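Local atomic coordinates of oxidized polyvinyl alcohol hydrolase (PDB entry 3WLA), a protein that hydrolyses beta-diketones such as nonane-4,6-dione, and oxidized polyvinyl alcohol in the second step of polyvinyl alcohol degradation. Residues P85-A90 / N112-G117; F35-P40 / G79-S84; D230-I235 / H306-S311; A11-F16 / V142-T147. All blocks are in the same frame, centred on the assembly; numbering follows the deposited sequence.

Contact 1 of 4, residues P85-A90 / N112-G117; sequences PVRQCA and NPWNDG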
loop_
_atom_site.group_PDB
_atom_site.type_symbol
_atom_site.label_atom_id
_atom_site.label_comp_id
_atom_site.label_asym_id
_atom_site.label_seq_id
_atom_site.Cartn_x
_atom_site.Cartn_y
_atom_site.Cartn_z
ATOM N N PRO A 85 9.220 3.495 5.125
ATOM C CA PRO A 85 9.265 4.955 4.991
ATOM C C PRO A 85 8.514 5.654 6.070
ATOM O O PRO A 85 7.495 5.172 6.533
ATOM C CB PRO A 85 8.663 5.196 3.623
ATOM C CG PRO A 85 7.536 4.148 3.613
ATOM C CD PRO A 85 8.167 2.915 4.247
ATOM N N VAL A 86 9.037 6.809 6.482
ATOM C CA VAL A 86 8.403 7.621 7.494
ATOM C C VAL A 86 7.443 8.654 6.833
ATOM O O VAL A 86 7.777 9.304 5.815
ATOM C CB VAL A 86 9.468 8.364 8.361
ATOM C CG1 VAL A 86 8.752 9.294 9.350
ATOM C CG2 VAL A 86 10.316 7.285 9.149
ATOM N N ARG A 87 6.255 8.804 7.416
ATOM C CA ARG A 87 5.243 9.731 6.857
ATOM C C ARG A 87 5.739 11.199 6.994
ATOM O O ARG A 87 6.343 11.537 8.008
ATOM C CB ARG A 87 3.925 9.592 7.635
ATOM C CG ARG A 87 3.175 8.241 7.428
ATOM C CD ARG A 87 2.151 7.990 8.542
ATOM N NE ARG A 87 2.910 7.902 9.797
ATOM C CZ ARG A 87 2.384 7.811 11.013
ATOM N NH1 ARG A 87 1.045 7.768 11.167
ATOM N NH2 ARG A 87 3.224 7.779 12.080
ATOM N N GLN A 88 5.433 12.046 6.011
ATOM C CA GLN A 88 5.837 13.468 6.066
ATOM C C GLN A 88 5.437 14.120 7.393
ATOM O O GLN A 88 6.247 14.810 8.023
ATOM C CB GLN A 88 5.187 14.275 4.933
ATOM C CG GLN A 88 5.667 13.928 3.581
ATOM C CD GLN A 88 4.896 14.624 2.484
ATOM O OE1 GLN A 88 4.462 13.981 1.516
ATOM N NE2 GLN A 88 4.733 15.945 2.605
ATOM N N CYS A 89 4.191 13.887 7.820
ATOM C CA CYS A 89 3.640 14.471 9.049
ATOM C C CYS A 89 4.352 14.039 10.348
ATOM O O CYS A 89 4.219 14.715 11.386
ATOM C CB CYS A 89 2.117 14.121 9.160
ATOM S SG CYS A 89 1.897 12.272 9.063
ATOM N N ALA A 90 5.060 12.911 10.326
ATOM C CA ALA A 90 5.763 12.461 11.529
ATOM C C ALA A 90 7.104 13.199 11.652
ATOM O O ALA A 90 7.852 12.979 12.594
ATOM C CB ALA A 90 6.008 10.924 11.480
ATOM N N ASN A 112 -4.269 13.183 5.906
ATOM C CA ASN A 112 -2.923 13.606 6.139
ATOM C C ASN A 112 -1.771 12.568 6.226
ATOM O O ASN A 112 -0.665 12.872 5.831
ATOM C CB ASN A 112 -2.884 14.484 7.402
ATOM C CG ASN A 112 -1.687 15.439 7.416
ATOM O OD1 ASN A 112 -1.282 15.922 6.380
ATOM N ND2 ASN A 112 -1.155 15.726 8.576
ATOM N N PRO A 113 -2.002 11.367 6.759
ATOM C CA PRO A 113 -0.817 10.470 6.815
ATOM C C PRO A 113 0.040 10.251 5.566
ATOM O O PRO A 113 1.288 10.290 5.633
ATOM C CB PRO A 113 -1.395 9.156 7.333
ATOM C CG PRO A 113 -2.577 9.586 8.169
ATOM C CD PRO A 113 -3.197 10.706 7.297
ATOM N N TRP A 114 -0.626 10.005 4.442
ATOM C CA TRP A 114 0.084 9.754 3.190
ATOM C C TRP A 114 -0.642 10.498 2.110
ATOM O O TRP A 114 -1.865 10.639 2.187
ATOM C CB TRP A 114 0.087 8.250 2.794
ATOM C CG TRP A 114 0.903 7.345 3.717
ATOM C CD1 TRP A 114 0.423 6.442 4.638
ATOM C CD2 TRP A 114 2.325 7.263 3.780
ATOM N NE1 TRP A 114 1.464 5.812 5.258
ATOM C CE2 TRP A 114 2.647 6.278 4.757
ATOM C CE3 TRP A 114 3.370 7.921 3.107
ATOM C CZ2 TRP A 114 3.987 5.926 5.081
ATOM C CZ3 TRP A 114 4.713 7.574 3.433
ATOM C CH2 TRP A 114 5.000 6.578 4.421
ATOM N N ASN A 115 0.126 10.966 1.112
ATOM C CA ASN A 115 -0.423 11.694 -0.032
ATOM C C ASN A 115 -1.034 10.556 -0.874
ATOM O O ASN A 115 -0.492 10.190 -1.931
ATOM C CB ASN A 115 0.699 12.344 -0.839
ATOM C CG ASN A 115 1.371 13.528 -0.113
ATOM O OD1 ASN A 115 2.440 13.976 -0.525
ATOM N ND2 ASN A 115 0.732 14.056 0.931
ATOM N N ASP A 116 -2.145 9.999 -0.385
ATOM C CA ASP A 116 -2.754 8.856 -1.042
ATOM C C ASP A 116 -3.993 9.027 -1.890
ATOM O O ASP A 116 -4.481 8.063 -2.428
ATOM C CB ASP A 116 -3.014 7.743 -0.014
ATOM C CG ASP A 116 -3.920 8.200 1.142
ATOM O OD1 ASP A 116 -4.790 9.093 0.929
ATOM O OD2 ASP A 116 -3.770 7.648 2.267
ATOM N N GLY A 117 -4.499 10.242 -2.040
ATOM C CA GLY A 117 -5.706 10.391 -2.841
ATOM C C GLY A 117 -6.077 11.853 -2.954
ATOM O O GLY A 117 -6.157 12.581 -1.953
HETATM O O HOH W 1 3.530 11.280 4.042
HETATM O O HOH W 2 2.245 13.132 6.067
#
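Arg87 and Trp114 meet because each sets its CG opposite the carbonyl carbon and beside the backbone N (chi1 -69° and -68°). This lays Arg87 CG over one face of the indole, whose ring reaches back toward 85-90. Arg87 CG lies 3.6 Å from the centroid of the six-membered ring of Trp114, 25° off the ring normal. This is a CH-pi contact made by a methylene; the guanidinium does not stack on the ring. Arg87 CD passes 3.9 Å from Pro113 CB. Beyond CD the chain bends at chi3 and carries the guanidinium off. The far corner of the indole meets Pro85, with Trp114 CH2 3.6 Å from Pro85 CG. Pro85 O sits at the ring edge. Further along, Cys89 SG lies 4.0 Å from Pro113 CA and is in a disulfide with Cys101.

No clear direct hydrogen bond joins the two segments. Two waters do this work. Water 1 accepts from Gln88 N at 2.8 Å and can donate to Pro113 O. Water 2 accepts from Cys89 N at 2.7 Å and can donate to Asn112 O.

The polar ends turn to other partners. Arg87 NH2 bonds to Gly97 O, and NH1 makes weak bonds to Gly55 O and Thr56 O. Trp114 NE1 bonds to Val54 O. The indole also touches Ala163, next to Ser162, the probable charge-relay serine. The chemistry is thus divided: the waters link backbone N-H groups to backbone carbonyls, while the arginine gives its methylenes to the indole and its charged end to backbone carbonyls.

Contact 2 of 4, residues F35-P40 / G79-S84; sequences FVVVPP and GYMVIS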
loop_
_atom_site.group_PDB
_atom_site.type_symbol
_atom_site.label_atom_id
_atom_site.label_comp_id
_atom_site.label_asym_id
_atom_site.label_seq_id
_atom_site.Cartn_x
_atom_site.Cartn_y
_atom_site.Cartn_z
ATOM N N PHE A 35 13.494 7.148 6.562
ATOM C CA PHE A 35 13.092 5.738 6.353
ATOM C C PHE A 35 14.042 4.786 7.091
ATOM O O PHE A 35 15.207 5.133 7.385
ATOM C CB PHE A 35 13.017 5.406 4.851
ATOM C CG PHE A 35 14.292 5.668 4.088
ATOM C CD1 PHE A 35 14.481 6.851 3.402
ATOM C CD2 PHE A 35 15.308 4.686 4.044
ATOM C CE1 PHE A 35 15.685 7.086 2.647
ATOM C CE2 PHE A 35 16.496 4.879 3.316
ATOM C CZ PHE A 35 16.696 6.073 2.614
ATOM N N VAL A 36 13.527 3.604 7.447
ATOM C CA VAL A 36 14.308 2.627 8.188
ATOM C C VAL A 36 14.694 1.461 7.272
ATOM O O VAL A 36 13.854 0.873 6.616
ATOM C CB VAL A 36 13.497 2.171 9.421
ATOM C CG1 VAL A 36 14.244 1.161 10.240
ATOM C CG2 VAL A 36 13.181 3.390 10.299
ATOM N N VAL A 37 15.988 1.149 7.219
ATOM C CA VAL A 37 16.510 0.067 6.372
ATOM C C VAL A 37 16.878 -1.143 7.238
ATOM O O VAL A 37 17.603 -1.001 8.235
ATOM C CB VAL A 37 17.772 0.551 5.595
ATOM C CG1 VAL A 37 18.405 -0.631 4.775
ATOM C CG2 VAL A 37 17.367 1.666 4.621
ATOM N N VAL A 38 16.317 -2.308 6.908
ATOM C CA VAL A 38 16.620 -3.566 7.653
ATOM C C VAL A 38 17.074 -4.540 6.583
ATOM O O VAL A 38 16.262 -5.227 5.981
ATOM C CB VAL A 38 15.367 -4.144 8.372
ATOM C CG1 VAL A 38 15.784 -5.289 9.320
ATOM C CG2 VAL A 38 14.673 -3.039 9.192
ATOM N N PRO A 39 18.391 -4.605 6.306
ATOM C CA PRO A 39 18.845 -5.532 5.261
ATOM C C PRO A 39 18.796 -7.000 5.642
ATOM O O PRO A 39 18.780 -7.352 6.802
ATOM C CB PRO A 39 20.267 -5.056 4.976
ATOM C CG PRO A 39 20.771 -4.721 6.339
ATOM C CD PRO A 39 19.532 -3.985 6.996
ATOM N N PRO A 40 18.731 -7.894 4.648
ATOM C CA PRO A 40 18.697 -9.350 4.917
ATOM C C PRO A 40 20.150 -9.757 5.255
ATOM O O PRO A 40 21.086 -8.991 4.941
ATOM C CB PRO A 40 18.241 -9.908 3.583
ATOM C CG PRO A 40 18.898 -8.964 2.605
ATOM C CD PRO A 40 18.675 -7.604 3.204
ATOM N N GLY A 79 15.381 -13.333 3.910
ATOM C CA GLY A 79 15.973 -12.897 2.674
ATOM C C GLY A 79 15.469 -11.630 2.048
ATOM O O GLY A 79 15.963 -11.230 1.006
ATOM N N TYR A 80 14.477 -11.013 2.670
ATOM C CA TYR A 80 13.938 -9.772 2.118
ATOM C C TYR A 80 14.638 -8.532 2.642
ATOM O O TYR A 80 14.971 -8.464 3.848
ATOM C CB TYR A 80 12.486 -9.628 2.516
ATOM C CG TYR A 80 11.648 -10.636 1.844
ATOM C CD1 TYR A 80 11.154 -10.382 0.577
ATOM C CD2 TYR A 80 11.403 -11.869 2.429
ATOM C CE1 TYR A 80 10.425 -11.364 -0.121
ATOM C CE2 TYR A 80 10.687 -12.837 1.751
ATOM C CZ TYR A 80 10.208 -12.568 0.465
ATOM O OH TYR A 80 9.538 -13.546 -0.263
ATOM N N MET A 81 14.879 -7.574 1.748
ATOM C CA MET A 81 15.386 -6.274 2.196
ATOM C C MET A 81 14.083 -5.529 2.612
ATOM O O MET A 81 13.172 -5.373 1.784
ATOM C CB MET A 81 16.028 -5.532 1.031
ATOM C CG MET A 81 16.084 -4.031 1.241
ATOM S SD MET A 81 17.039 -3.502 2.693
ATOM C CE MET A 81 18.683 -3.343 1.905
ATOM N N VAL A 82 13.980 -5.089 3.863
ATOM C CA VAL A 82 12.757 -4.377 4.324
ATOM C C VAL A 82 13.087 -2.865 4.481
ATOM O O VAL A 82 14.060 -2.502 5.178
ATOM C CB VAL A 82 12.307 -4.962 5.696
ATOM C CG1 VAL A 82 10.978 -4.318 6.226
ATOM C CG2 VAL A 82 12.130 -6.478 5.543
ATOM N N ILE A 83 12.332 -1.998 3.798
ATOM C CA ILE A 83 12.557 -0.551 3.935
ATOM C C ILE A 83 11.193 0.065 4.336
ATOM O O ILE A 83 10.223 -0.035 3.590
ATOM C CB ILE A 83 13.033 0.083 2.603
ATOM C CG1 ILE A 83 14.237 -0.654 2.048
ATOM C CG2 ILE A 83 13.421 1.577 2.808
ATOM C CD1 ILE A 83 14.469 -0.325 0.596
ATOM N N SER A 84 11.092 0.653 5.526
ATOM C CA SER A 84 9.817 1.244 5.930
ATOM C C SER A 84 10.010 2.770 5.937
ATOM O O SER A 84 10.905 3.278 6.653
ATOM C CB SER A 84 9.419 0.764 7.321
ATOM O OG SER A 84 8.063 1.125 7.602
#
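This is an antiparallel strand pairing between 35-38 and 81-84, near one end of the central mixed sheet. The strand axes come within 4.8 Å and their directions differ by 167°. Val36 pairs with Ser84 and Val38 with Val82 as hydrogen-bonded pairs. Val37 and Ile83 form the non-hydrogen-bonded pair between them. The shortest bond runs from Val36 N to Ser84 O at 2.8 Å. Val38 N donates to Val82 O at 2.9 Å, almost in line with the carbonyl.

Val36, Val38, Val82 and Ser84 share one face. Helix 60-65 packs on Val36, Val82 and Ser84, and Ala76 of a loop on Val38. On the other face Phe35 CD2 meets Ile83 CG2 at 3.8 Å, the two side chains lying alongside each other. The bend of Met81 at chi2 (60°) brings its SD to 3.8 Å from Val37 CG1. Chi3 (90°) then turns Met81 CE to Pro39 CB at 3.9 Å. Helix 133-145 packs on this face through Met141 and Val145.

Beyond the strands Pro40 CB rests 3.6 Å from Tyr80 O. A largely parallel sheet, with an antiparallel start and helices on both faces, is the pattern of the alpha/beta-hydrolase fold.

Contact 3 of 4, residues D230-I235 / H306-S311; sequences DPMVVI and HPKGSS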
loop_
_atom_site.group_PDB
_atom_site.type_symbol
_atom_site.label_atom_id
_atom_site.label_comp_id
_atom_site.label_asym_id
_atom_site.label_seq_id
_atom_site.Cartn_x
_atom_site.Cartn_y
_atom_site.Cartn_z
ATOM N N ASP A 230 1.671 -1.784 -16.089
ATOM C CA ASP A 230 2.835 -2.642 -16.253
ATOM C C ASP A 230 2.478 -3.922 -15.442
ATOM O O ASP A 230 1.654 -3.840 -14.522
ATOM C CB ASP A 230 4.023 -1.946 -15.625
ATOM C CG ASP A 230 5.323 -2.237 -16.356
ATOM O OD1 ASP A 230 5.363 -1.929 -17.567
ATOM O OD2 ASP A 230 6.292 -2.764 -15.719
ATOM N N PRO A 231 3.107 -5.094 -15.737
ATOM C CA PRO A 231 2.850 -6.377 -15.050
ATOM C C PRO A 231 3.122 -6.325 -13.543
ATOM O O PRO A 231 4.173 -5.810 -13.101
ATOM C CB PRO A 231 3.790 -7.349 -15.762
ATOM C CG PRO A 231 3.902 -6.776 -17.081
ATOM C CD PRO A 231 4.134 -5.306 -16.769
ATOM N N MET A 232 2.177 -6.874 -12.779
ATOM C CA MET A 232 2.268 -6.886 -11.307
ATOM C C MET A 232 1.438 -7.977 -10.690
ATOM O O MET A 232 0.559 -8.565 -11.352
ATOM C CB MET A 232 1.732 -5.571 -10.687
ATOM C CG MET A 232 2.535 -4.301 -10.888
ATOM S SD MET A 232 1.784 -2.859 -10.074
ATOM C CE MET A 232 0.108 -2.698 -10.855
ATOM N N VAL A 233 1.714 -8.233 -9.403
ATOM C CA VAL A 233 0.914 -9.160 -8.597
ATOM C C VAL A 233 0.434 -8.302 -7.378
ATOM O O VAL A 233 1.227 -7.576 -6.737
ATOM C CB VAL A 233 1.725 -10.403 -8.137
ATOM C CG1 VAL A 233 2.972 -10.012 -7.517
ATOM C CG2 VAL A 233 0.910 -11.245 -7.210
ATOM N N VAL A 234 -0.859 -8.341 -7.105
ATOM C CA VAL A 234 -1.429 -7.539 -6.007
ATOM C C VAL A 234 -2.277 -8.390 -5.075
ATOM O O VAL A 234 -3.189 -9.130 -5.530
ATOM C CB VAL A 234 -2.270 -6.388 -6.590
ATOM C CG1 VAL A 234 -2.926 -5.522 -5.433
ATOM C CG2 VAL A 234 -1.389 -5.526 -7.490
ATOM N N ILE A 235 -1.960 -8.333 -3.776
ATOM C CA ILE A 235 -2.714 -9.075 -2.775
ATOM C C ILE A 235 -3.496 -8.061 -1.954
ATOM O O ILE A 235 -2.903 -7.300 -1.181
ATOM C CB ILE A 235 -1.782 -9.886 -1.843
ATOM C CG1 ILE A 235 -1.017 -10.937 -2.660
ATOM C CG2 ILE A 235 -2.581 -10.524 -0.739
ATOM C CD1 ILE A 235 0.041 -11.632 -1.915
ATOM N N HIS A 306 6.118 -14.316 -8.293
ATOM C CA HIS A 306 5.624 -13.763 -9.526
ATOM C C HIS A 306 6.386 -12.478 -9.804
ATOM O O HIS A 306 5.846 -11.414 -9.688
ATOM C CB HIS A 306 4.115 -13.482 -9.389
ATOM C CG HIS A 306 3.414 -13.322 -10.696
ATOM N ND1 HIS A 306 3.132 -12.095 -11.247
ATOM C CD2 HIS A 306 2.911 -14.242 -11.554
ATOM C CE1 HIS A 306 2.486 -12.259 -12.387
ATOM N NE2 HIS A 306 2.333 -13.550 -12.597
ATOM N N PRO A 307 7.669 -12.584 -10.174
ATOM C CA PRO A 307 8.477 -11.396 -10.453
ATOM C C PRO A 307 7.909 -10.594 -11.624
ATOM O O PRO A 307 7.204 -11.132 -12.502
ATOM C CB PRO A 307 9.881 -11.971 -10.707
ATOM C CG PRO A 307 9.619 -13.346 -11.197
ATOM C CD PRO A 307 8.436 -13.830 -10.373
ATOM N N LYS A 308 8.197 -9.298 -11.606
ATOM C CA LYS A 308 7.707 -8.392 -12.631
ATOM C C LYS A 308 7.981 -8.969 -14.012
ATOM O O LYS A 308 9.110 -9.350 -14.323
ATOM C CB LYS A 308 8.366 -7.014 -12.490
ATOM C CG LYS A 308 7.789 -5.952 -13.383
ATOM C CD LYS A 308 8.204 -4.568 -12.865
ATOM C CE LYS A 308 7.151 -3.536 -13.179
ATOM N NZ LYS A 308 5.758 -3.793 -12.735
ATOM N N GLY A 309 6.926 -9.046 -14.808
ATOM C CA GLY A 309 7.034 -9.601 -16.143
ATOM C C GLY A 309 6.595 -11.050 -16.236
ATOM O O GLY A 309 6.785 -11.673 -17.289
ATOM N N SER A 310 6.020 -11.619 -15.171
ATOM C CA SER A 310 5.552 -13.012 -15.233
ATOM C C SER A 310 4.198 -13.058 -15.888
ATOM O O SER A 310 3.433 -12.108 -15.851
ATOM C CB SER A 310 5.418 -13.632 -13.843
ATOM O OG SER A 310 6.660 -13.664 -13.179
ATOM N N SER A 311 3.883 -14.185 -16.485
ATOM C CA SER A 311 2.600 -14.287 -17.122
ATOM C C SER A 311 1.547 -14.727 -16.102
ATOM O O SER A 311 1.752 -15.649 -15.335
ATOM C CB SER A 311 2.678 -15.282 -18.275
ATOM O OG SER A 311 1.370 -15.661 -18.642
#
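Lys308 NZ donates to Pro231 O at 2.6 Å, the one clear hydrogen bond between the segments. The amine comes in tilted 25° from the carbonyl plane. The chain of Lys308 leaves with CG opposite the backbone N (chi1 -172°), then bends at chi3 and chi4, which curls NZ round to that carbonyl. The same amine forms a salt bridge with Asp230 OD2, whose position is less certain. Ser176 O and Trp179 O also accept from NZ, so the ammonium end is gripped mainly by backbone oxygens. Met232 CG lies beside the amine, 3.7 Å from Lys308 NZ.

Packing follows. Pro231 CB touches the type II turn from Pro307 to Ser310, 3.7 Å from Gly309 N. Gly309 fits the turn's positive phi. Val233 and His306 lie past one another, their side chains pointing opposite ways, with Val233 CB 3.8 Å from His306 ND1. Within 306-311, Ser310 CB sits over the centre of the imidazole, 3.3 Å above its plane. Ser310 OG donates to Pro307 O at 2.7 Å.

The contact joins the start of strand 232-238 to the loop after helix 292-304. The carbonyls of Pro231, Ser176 and Trp179 converge on one amine and would probably favour the charged form of Lys308; the carboxylate's share is uncertain.

Contact 4 of 4, residues A11-F16 / V142-T147; sequences ACPEGF and VRCVGT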
loop_
_atom_site.group_PDB
_atom_site.type_symbol
_atom_site.label_atom_id
_atom_site.label_comp_id
_atom_site.label_asym_id
_atom_site.label_seq_id
_atom_site.Cartn_x
_atom_site.Cartn_y
_atom_site.Cartn_z
ATOM N N ALA A 11 20.570 4.729 -7.795
ATOM C CA ALA A 11 21.222 6.022 -7.599
ATOM C C ALA A 11 20.706 6.719 -6.342
ATOM O O ALA A 11 19.581 6.468 -5.892
ATOM C CB ALA A 11 20.998 6.922 -8.821
ATOM N N CYS A 12 21.539 7.586 -5.775
ATOM C CA CYS A 12 21.153 8.334 -4.577
ATOM C C CYS A 12 21.174 9.810 -4.871
ATOM O O CYS A 12 21.795 10.234 -5.834
ATOM C CB CYS A 12 22.088 8.027 -3.380
ATOM S SG CYS A 12 21.780 6.393 -2.590
ATOM N N PRO A 13 20.419 10.613 -4.104
ATOM C CA PRO A 13 20.482 12.041 -4.406
ATOM C C PRO A 13 21.826 12.573 -3.890
ATOM O O PRO A 13 22.420 12.006 -2.944
ATOM C CB PRO A 13 19.288 12.607 -3.640
ATOM C CG PRO A 13 19.072 11.606 -2.544
ATOM C CD PRO A 13 19.250 10.315 -3.269
ATOM N N GLU A 14 22.300 13.647 -4.536
ATOM C CA GLU A 14 23.553 14.304 -4.191
ATOM C C GLU A 14 23.638 14.511 -2.694
ATOM O O GLU A 14 22.712 15.079 -2.111
ATOM C CB GLU A 14 23.618 15.695 -4.835
ATOM C CG GLU A 14 23.284 15.772 -6.329
ATOM C CD GLU A 14 24.501 15.496 -7.217
ATOM O OE1 GLU A 14 25.637 15.516 -6.670
ATOM O OE2 GLU A 14 24.320 15.279 -8.450
ATOM N N GLY A 15 24.727 14.063 -2.076
ATOM C CA GLY A 15 24.905 14.290 -0.654
ATOM C C GLY A 15 24.296 13.285 0.291
ATOM O O GLY A 15 24.459 13.385 1.523
ATOM N N PHE A 16 23.583 12.312 -0.267
ATOM C CA PHE A 16 22.964 11.304 0.569
ATOM C C PHE A 16 23.545 9.923 0.303
ATOM O O PHE A 16 23.737 9.541 -0.844
ATOM C CB PHE A 16 21.447 11.212 0.289
ATOM C CG PHE A 16 20.730 10.308 1.235
ATOM C CD1 PHE A 16 20.320 10.775 2.491
ATOM C CD2 PHE A 16 20.561 8.957 0.934
ATOM C CE1 PHE A 16 19.767 9.906 3.421
ATOM C CE2 PHE A 16 20.009 8.088 1.863
ATOM C CZ PHE A 16 19.615 8.559 3.103
ATOM N N VAL A 142 13.799 3.456 -2.603
ATOM C CA VAL A 142 14.219 2.114 -2.951
ATOM C C VAL A 142 15.374 2.216 -3.928
ATOM O O VAL A 142 16.387 1.551 -3.721
ATOM C CB VAL A 142 13.076 1.289 -3.556
ATOM C CG1 VAL A 142 13.612 -0.067 -4.021
ATOM C CG2 VAL A 142 11.970 1.064 -2.476
ATOM N N ARG A 143 15.243 3.034 -4.974
ATOM C CA ARG A 143 16.367 3.179 -5.919
ATOM C C ARG A 143 17.678 3.544 -5.203
ATOM O O ARG A 143 18.750 3.078 -5.596
ATOM C CB ARG A 143 16.053 4.224 -6.984
ATOM C CG ARG A 143 15.243 3.704 -8.136
ATOM C CD ARG A 143 15.089 4.797 -9.169
ATOM N NE ARG A 143 14.035 4.444 -10.119
ATOM C CZ ARG A 143 14.131 3.493 -11.044
ATOM N NH1 ARG A 143 15.247 2.784 -11.171
ATOM N NH2 ARG A 143 13.093 3.240 -11.823
ATOM N N CYS A 144 17.609 4.336 -4.140
ATOM C CA CYS A 144 18.815 4.722 -3.414
ATOM C C CYS A 144 19.389 3.589 -2.560
ATOM O O CYS A 144 20.595 3.359 -2.575
ATOM C CB CYS A 144 18.570 5.961 -2.535
ATOM S SG CYS A 144 19.990 6.477 -1.467
ATOM N N VAL A 145 18.546 2.863 -1.827
ATOM C CA VAL A 145 19.063 1.766 -1.007
ATOM C C VAL A 145 19.803 0.782 -1.922
ATOM O O VAL A 145 20.833 0.198 -1.543
ATOM C CB VAL A 145 17.904 1.040 -0.266
ATOM C CG1 VAL A 145 18.418 -0.204 0.439
ATOM C CG2 VAL A 145 17.290 1.964 0.764
ATOM N N GLY A 146 19.261 0.619 -3.127
ATOM C CA GLY A 146 19.830 -0.270 -4.126
ATOM C C GLY A 146 21.277 0.058 -4.543
ATOM O O GLY A 146 21.870 -0.687 -5.328
ATOM N N THR A 147 21.855 1.152 -4.040
ATOM C CA THR A 147 23.241 1.463 -4.410
ATOM C C THR A 147 24.190 0.867 -3.376
ATOM O O THR A 147 25.379 0.744 -3.632
ATOM C CB THR A 147 23.536 2.990 -4.484
ATOM O OG1 THR A 147 23.343 3.576 -3.189
ATOM C CG2 THR A 147 22.656 3.681 -5.521
#
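Cys12 and Cys144 are joined by a disulfide, with the two SG atoms 2.1 Å apart and a chi3 of 91°, close to the relaxed right angle. The two half-cystines are turned differently. Cys144 SG lies opposite its own backbone N (chi1 176°), where it meets Cys12 SG. Cys12 SG lies instead beside its backbone N.

Phe16 presents its rim to the bridge. In a sulfur-aromatic contact at the ring edge, Cys144 SG lies 4.7 Å from the centroid of the Phe16 ring, 79° off the ring normal. Thr147 comes to the other sulfur, with its OG1 3.3 Å from Cys12 SG. That hydroxyl of Thr147 donates to Cys144 O at 2.8 Å, and Thr147 N donates to the same carbonyl. Two bonds to one carbonyl thus hold Thr147 in place. The methyl of Thr147 turns to the backbone of Ala11, with CG2 3.3 Å from Ala11 N.

A backbone bond also joins the segments. Ala11 N donates to Arg143 O at 3.3 Å, from well above the carbonyl plane. Arg143 itself makes salt bridges with Glu9 and Glu139.

After Cys12 the chain makes a type II turn from Pro13 to Phe16. The disulfide pins the N-terminal loop to the last turn of helix 133-145. Phe26 of strand 21-28 meets the Phe16 ring edge-to-face. Val145 packs on Phe35 and Val37 of strand 31-38 and on Met81 and Ile83 of strand 81-85.

From the N terminus, contact 4 opens first and closes after contacts 2 and 1, joining the loop before strand 21-28 to helix 133-145. Contacts 2 and 1 both lie within its span. Contact 2 closes the chain between strands 31-38 and 81-85. Contact 1 then follows in series and closes a loop of 21 residues without helix or strand. The two touch where Pro85 CA meets Phe35 CB at 3.8 Å. Contacts 2 and 4 also touch, with Phe35 CZ 3.9 Å from Phe16 CZ. Contact 3 comes later and apart, about 26 Å from contact 1 between centres. It ties strand 232-238 to the loop after helix 292-304. No contacts cross.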